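Malonyl CoA:acyl carrier protein malonyltransferase (Streptomyces coelicolor, PDB 1NM2) probably transfers the malonyl group from malonyl-CoA to holo acyl carrier protein, the step that supplies malonyl units for fatty acid biosynthesis. Local coordinates at residues L260-E263 / T264-E267; T281-G284 / L285-A289. All blocks are in the same frame, centred on the assembly; numbering follows the deposited sequence.

Contact 1. Residues L260-E263 / T264-E267; sequences LCME and TFKE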
loop_
_atom_site.group_PDB
_atom_site.type_symbol
_atom_site.label_atom_id
_atom_site.label_comp_id
_atom_site.label_asym_id
_atom_site.label_seq_id
_atom_site.Cartn_x
_atom_site.Cartn_y
_atom_site.Cartn_z
ATOM N N LEU A 260 -13.596 -0.356 -2.771
ATOM C CA LEU A 260 -14.299 0.921 -2.779
ATOM C C LEU A 260 -13.455 2.030 -3.396
ATOM O O LEU A 260 -13.986 2.978 -3.966
ATOM C CB LEU A 260 -14.709 1.303 -1.356
ATOM C CG LEU A 260 -15.717 0.323 -0.743
ATOM C CD1 LEU A 260 -16.067 0.742 0.677
ATOM C CD2 LEU A 260 -16.960 0.277 -1.621
ATOM N N CYS A 261 -12.139 1.920 -3.269
ATOM C CA CYS A 261 -11.267 2.924 -3.850
ATOM C C CYS A 261 -11.420 2.871 -5.374
ATOM O O CYS A 261 -11.502 3.909 -6.034
ATOM C CB CYS A 261 -9.814 2.672 -3.439
ATOM S SG CYS A 261 -9.486 3.030 -1.691
ATOM N N MET A 262 -11.467 1.664 -5.931
ATOM C CA MET A 262 -11.621 1.513 -7.376
ATOM C C MET A 262 -13.003 1.974 -7.828
ATOM O O MET A 262 -13.146 2.515 -8.924
ATOM C CB MET A 262 -11.364 0.060 -7.818
ATOM C CG MET A 262 -9.879 -0.360 -7.734
ATOM S SD MET A 262 -9.451 -1.903 -8.595
ATOM C CE MET A 262 -10.221 -3.117 -7.514
ATOM N N GLU A 263 -14.017 1.760 -6.989
ATOM C CA GLU A 263 -15.374 2.203 -7.311
ATOM C C GLU A 263 -15.361 3.729 -7.421
ATOM O O GLU A 263 -16.014 4.314 -8.282
ATOM C CB GLU A 263 -16.360 1.788 -6.213
ATOM C CG GLU A 263 -16.681 0.303 -6.169
ATOM C CD GLU A 263 -17.337 -0.182 -7.449
ATOM O OE1 GLU A 263 -18.278 0.492 -7.924
ATOM O OE2 GLU A 263 -16.915 -1.236 -7.975
ATOM N N THR A 264 -14.611 4.371 -6.532
ATOM C CA THR A 264 -14.501 5.823 -6.535
ATOM C C THR A 264 -13.755 6.305 -7.784
ATOM O O THR A 264 -14.107 7.339 -8.363
ATOM C CB THR A 264 -13.798 6.308 -5.252
ATOM O OG1 THR A 264 -14.701 6.155 -4.150
ATOM C CG2 THR A 264 -13.378 7.767 -5.362
ATOM N N PHE A 265 -12.738 5.561 -8.209
ATOM C CA PHE A 265 -11.993 5.943 -9.415
ATOM C C PHE A 265 -13.005 5.975 -10.575
ATOM O O PHE A 265 -12.953 6.849 -11.441
ATOM C CB PHE A 265 -10.881 4.920 -9.729
ATOM C CG PHE A 265 -9.804 4.812 -8.671
ATOM C CD1 PHE A 265 -8.961 3.701 -8.647
ATOM C CD2 PHE A 265 -9.636 5.795 -7.698
ATOM C CE1 PHE A 265 -7.970 3.568 -7.668
ATOM C CE2 PHE A 265 -8.648 5.668 -6.715
ATOM C CZ PHE A 265 -7.815 4.549 -6.704
ATOM N N LYS A 266 -13.925 5.012 -10.580
ATOM C CA LYS A 266 -14.954 4.938 -11.613
ATOM C C LYS A 266 -15.832 6.178 -11.543
ATOM O O LYS A 266 -16.090 6.835 -12.555
ATOM C CB LYS A 266 -15.840 3.708 -11.412
ATOM C CG LYS A 266 -15.128 2.363 -11.463
ATOM C CD LYS A 266 -16.155 1.245 -11.342
ATOM C CE LYS A 266 -15.515 -0.106 -11.097
ATOM N NZ LYS A 266 -16.551 -1.133 -10.782
ATOM N N GLU A 267 -16.303 6.487 -10.338
ATOM C CA GLU A 267 -17.151 7.650 -10.122
ATOM C C GLU A 267 -16.443 8.922 -10.578
ATOM O O GLU A 267 -17.090 9.895 -10.956
ATOM C CB GLU A 267 -17.529 7.759 -8.638
ATOM C CG GLU A 267 -18.380 6.600 -8.126
ATOM C CD GLU A 267 -18.756 6.735 -6.655
ATOM O OE1 GLU A 267 -17.847 6.699 -5.794
ATOM O OE2 GLU A 267 -19.963 6.878 -6.359
#
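Phe265 folds its ring back over the preceding turn of helix 258-267, an amphipathic alpha-helix of the acyltransferase domain whose inner side faces the parallel sheet. The inner side is the tight one. Cys261 O takes the backbone bond from Phe265 N (3.0 Å) and also lies over one face of the ring, toward its rim, 3.1 Å from CD2. With chi1 at -63°, CG stands beside Phe265's own backbone N, which carries the ring back along the helix. On that same side of the ring plane the side-chain carbons of the preceding turn approach, Cys261 CB 4.3 Å from CZ and Met262 CG 4.3 Å from CD1. Val4 and Val6 of strand 3-7 also touch the ring. A serine in place of Phe265 would probably open a gap between this turn and strand 3-7 and strip Cys261 and Met262 of their aromatic cover. Thr264 OG1 is hydrogen-bonded to Gly235 O in a loop. The outer side is looser and charged: Glu263 and Lys266 run side by side, pointing the same way. Glu263 bends at chi2 (-62°), whereas Lys266 stays extended beyond CG. Lys266 probably offsets the charge of Glu263, whose OE1 lies 6.6 Å from Glu267 OE1 without contact. The salt bridge from Lys266 NZ reaches Glu263 OE2 at 2.8 Å, from 40° above the carboxylate plane.

Contact 2. Residues T281-G284 / L285-A289; sequences TLTG and LAKRA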
loop_
_atom_site.group_PDB
_atom_site.type_symbol
_atom_site.label_atom_id
_atom_site.label_comp_id
_atom_site.label_asym_id
_atom_site.label_seq_id
_atom_site.Cartn_x
_atom_site.Cartn_y
_atom_site.Cartn_z
ATOM N N THR A 281 1.030 -5.366 -8.964
ATOM C CA THR A 281 -0.096 -5.840 -8.167
ATOM C C THR A 281 -1.380 -5.025 -8.341
ATOM O O THR A 281 -2.427 -5.584 -8.668
ATOM C CB THR A 281 0.267 -5.879 -6.665
ATOM O OG1 THR A 281 0.667 -4.572 -6.236
ATOM C CG2 THR A 281 1.415 -6.856 -6.421
ATOM N N LEU A 282 -1.314 -3.715 -8.126
ATOM C CA LEU A 282 -2.514 -2.890 -8.272
ATOM C C LEU A 282 -2.943 -2.811 -9.736
ATOM O O LEU A 282 -4.132 -2.732 -10.040
ATOM C CB LEU A 282 -2.278 -1.483 -7.695
ATOM C CG LEU A 282 -1.914 -1.441 -6.197
ATOM C CD1 LEU A 282 -1.870 0.007 -5.712
ATOM C CD2 LEU A 282 -2.942 -2.230 -5.385
ATOM N N THR A 283 -1.974 -2.847 -10.644
ATOM C CA THR A 283 -2.271 -2.802 -12.074
ATOM C C THR A 283 -3.033 -4.067 -12.472
ATOM O O THR A 283 -3.959 -4.015 -13.278
ATOM C CB THR A 283 -0.979 -2.704 -12.912
ATOM O OG1 THR A 283 -0.380 -1.418 -12.712
ATOM C CG2 THR A 283 -1.284 -2.884 -14.385
ATOM N N GLY A 284 -2.637 -5.199 -11.901
ATOM C CA GLY A 284 -3.316 -6.448 -12.199
ATOM C C GLY A 284 -4.768 -6.389 -11.749
ATOM O O GLY A 284 -5.668 -6.875 -12.442
ATOM N N LEU A 285 -4.999 -5.785 -10.588
ATOM C CA LEU A 285 -6.351 -5.650 -10.052
ATOM C C LEU A 285 -7.185 -4.726 -10.933
ATOM O O LEU A 285 -8.360 -4.992 -11.202
ATOM C CB LEU A 285 -6.307 -5.094 -8.623
ATOM C CG LEU A 285 -5.965 -6.081 -7.500
ATOM C CD1 LEU A 285 -5.702 -5.333 -6.197
ATOM C CD2 LEU A 285 -7.118 -7.055 -7.325
ATOM N N ALA A 286 -6.569 -3.641 -11.389
ATOM C CA ALA A 286 -7.256 -2.676 -12.232
ATOM C C ALA A 286 -7.709 -3.309 -13.548
ATOM O O ALA A 286 -8.813 -3.039 -14.022
ATOM C CB ALA A 286 -6.349 -1.483 -12.509
ATOM N N LYS A 287 -6.862 -4.152 -14.131
ATOM C CA LYS A 287 -7.198 -4.804 -15.395
ATOM C C LYS A 287 -8.431 -5.689 -15.255
ATOM O O LYS A 287 -9.121 -5.976 -16.237
ATOM C CB LYS A 287 -6.016 -5.639 -15.898
ATOM C CG LYS A 287 -4.815 -4.804 -16.324
ATOM C CD LYS A 287 -3.639 -5.679 -16.731
ATOM C CE LYS A 287 -2.404 -4.838 -17.001
ATOM N NZ LYS A 287 -1.221 -5.688 -17.306
ATOM N N ARG A 288 -8.709 -6.118 -14.031
ATOM C CA ARG A 288 -9.863 -6.966 -13.776
ATOM C C ARG A 288 -11.108 -6.175 -13.401
ATOM O O ARG A 288 -12.173 -6.373 -13.983
ATOM C CB ARG A 288 -9.547 -7.965 -12.661
ATOM C CG ARG A 288 -8.550 -9.031 -13.062
ATOM C CD ARG A 288 -8.420 -10.095 -11.989
ATOM N NE ARG A 288 -7.785 -11.301 -12.511
ATOM C CZ ARG A 288 -8.274 -12.026 -13.514
ATOM N NH1 ARG A 288 -9.407 -11.664 -14.105
ATOM N NH2 ARG A 288 -7.630 -13.110 -13.930
ATOM N N ALA A 289 -10.969 -5.269 -12.438
ATOM C CA ALA A 289 -12.096 -4.476 -11.967
ATOM C C ALA A 289 -12.392 -3.195 -12.749
ATOM O O ALA A 289 -13.490 -2.652 -12.654
ATOM C CB ALA A 289 -11.898 -4.140 -10.485
#
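Lys287 passes obliquely over Thr283, one turn back on helix 281-289, and its CE presses on Thr283 CG2 at 3.5 Å, tighter than usual for two carbons. Both side chains contribute to this. In Thr283, chi1 of -69° sets OG1 beside the backbone N and turns CG2 away from it, leaving the methyl to meet the lysine. Lys287 CG stands beside its own backbone N (chi1 -68°) and the chain is extended beyond it, which lays the methylenes back past Thr283 O, with CG 3.3 Å from that oxygen. The same carbonyl accepts the backbone bond from Lys287 N (3.0 Å). The hydroxyl of Thr283 is occupied in another direction, hydrogen-bonded to Glu275 OE1, while the other carboxylate oxygen, OE2, takes the N-H of Leu282 near the start of the helix. Glu275 thus fixes the rotation of the threonine and ties down the first turn.

On another side of the helix Leu282 and Leu285 meet through methyl groups, Leu282 CD2 lying 4.2 Å from Leu285 CD1, and both side chains also touch Trp258. Ala286 fits its small CB against Leu282 O at 3.5 Å and packs on Thr295. Near the C-terminal end the backbone pattern changes: Leu285 O accepts from both Arg288 N (3.1 Å) and Ala289 N (2.9 Å). Thr283, Ala286 and Lys287 all touch strand 294-297, and the helix forms the crossover of the beta-alpha-beta unit made by strand 272-275, helix 281-289 and strand 294-297.

In the fold
Contacts 1 and 2 lie on successive helices, 258-267 and 281-289, separated in the chain by strand 272-275, and their centres are 13 Å apart. They meet directly where Met262 CE packs on Ala289 CB at 3.6 Å and Lys266 CE comes 3.6 Å from Ala289 O, so the C-terminal end of helix 281-289 rests against contact 1. The active site is approached from the other end: the side chain of Thr281 is about 3 Å from a bound acetate that mimics a malonyl group in the active site. Leu282 touches His97, within the probable nucleophile elbow of Gly96, Ser98 and Gly100, while Phe265 lies near that elbow without touching it.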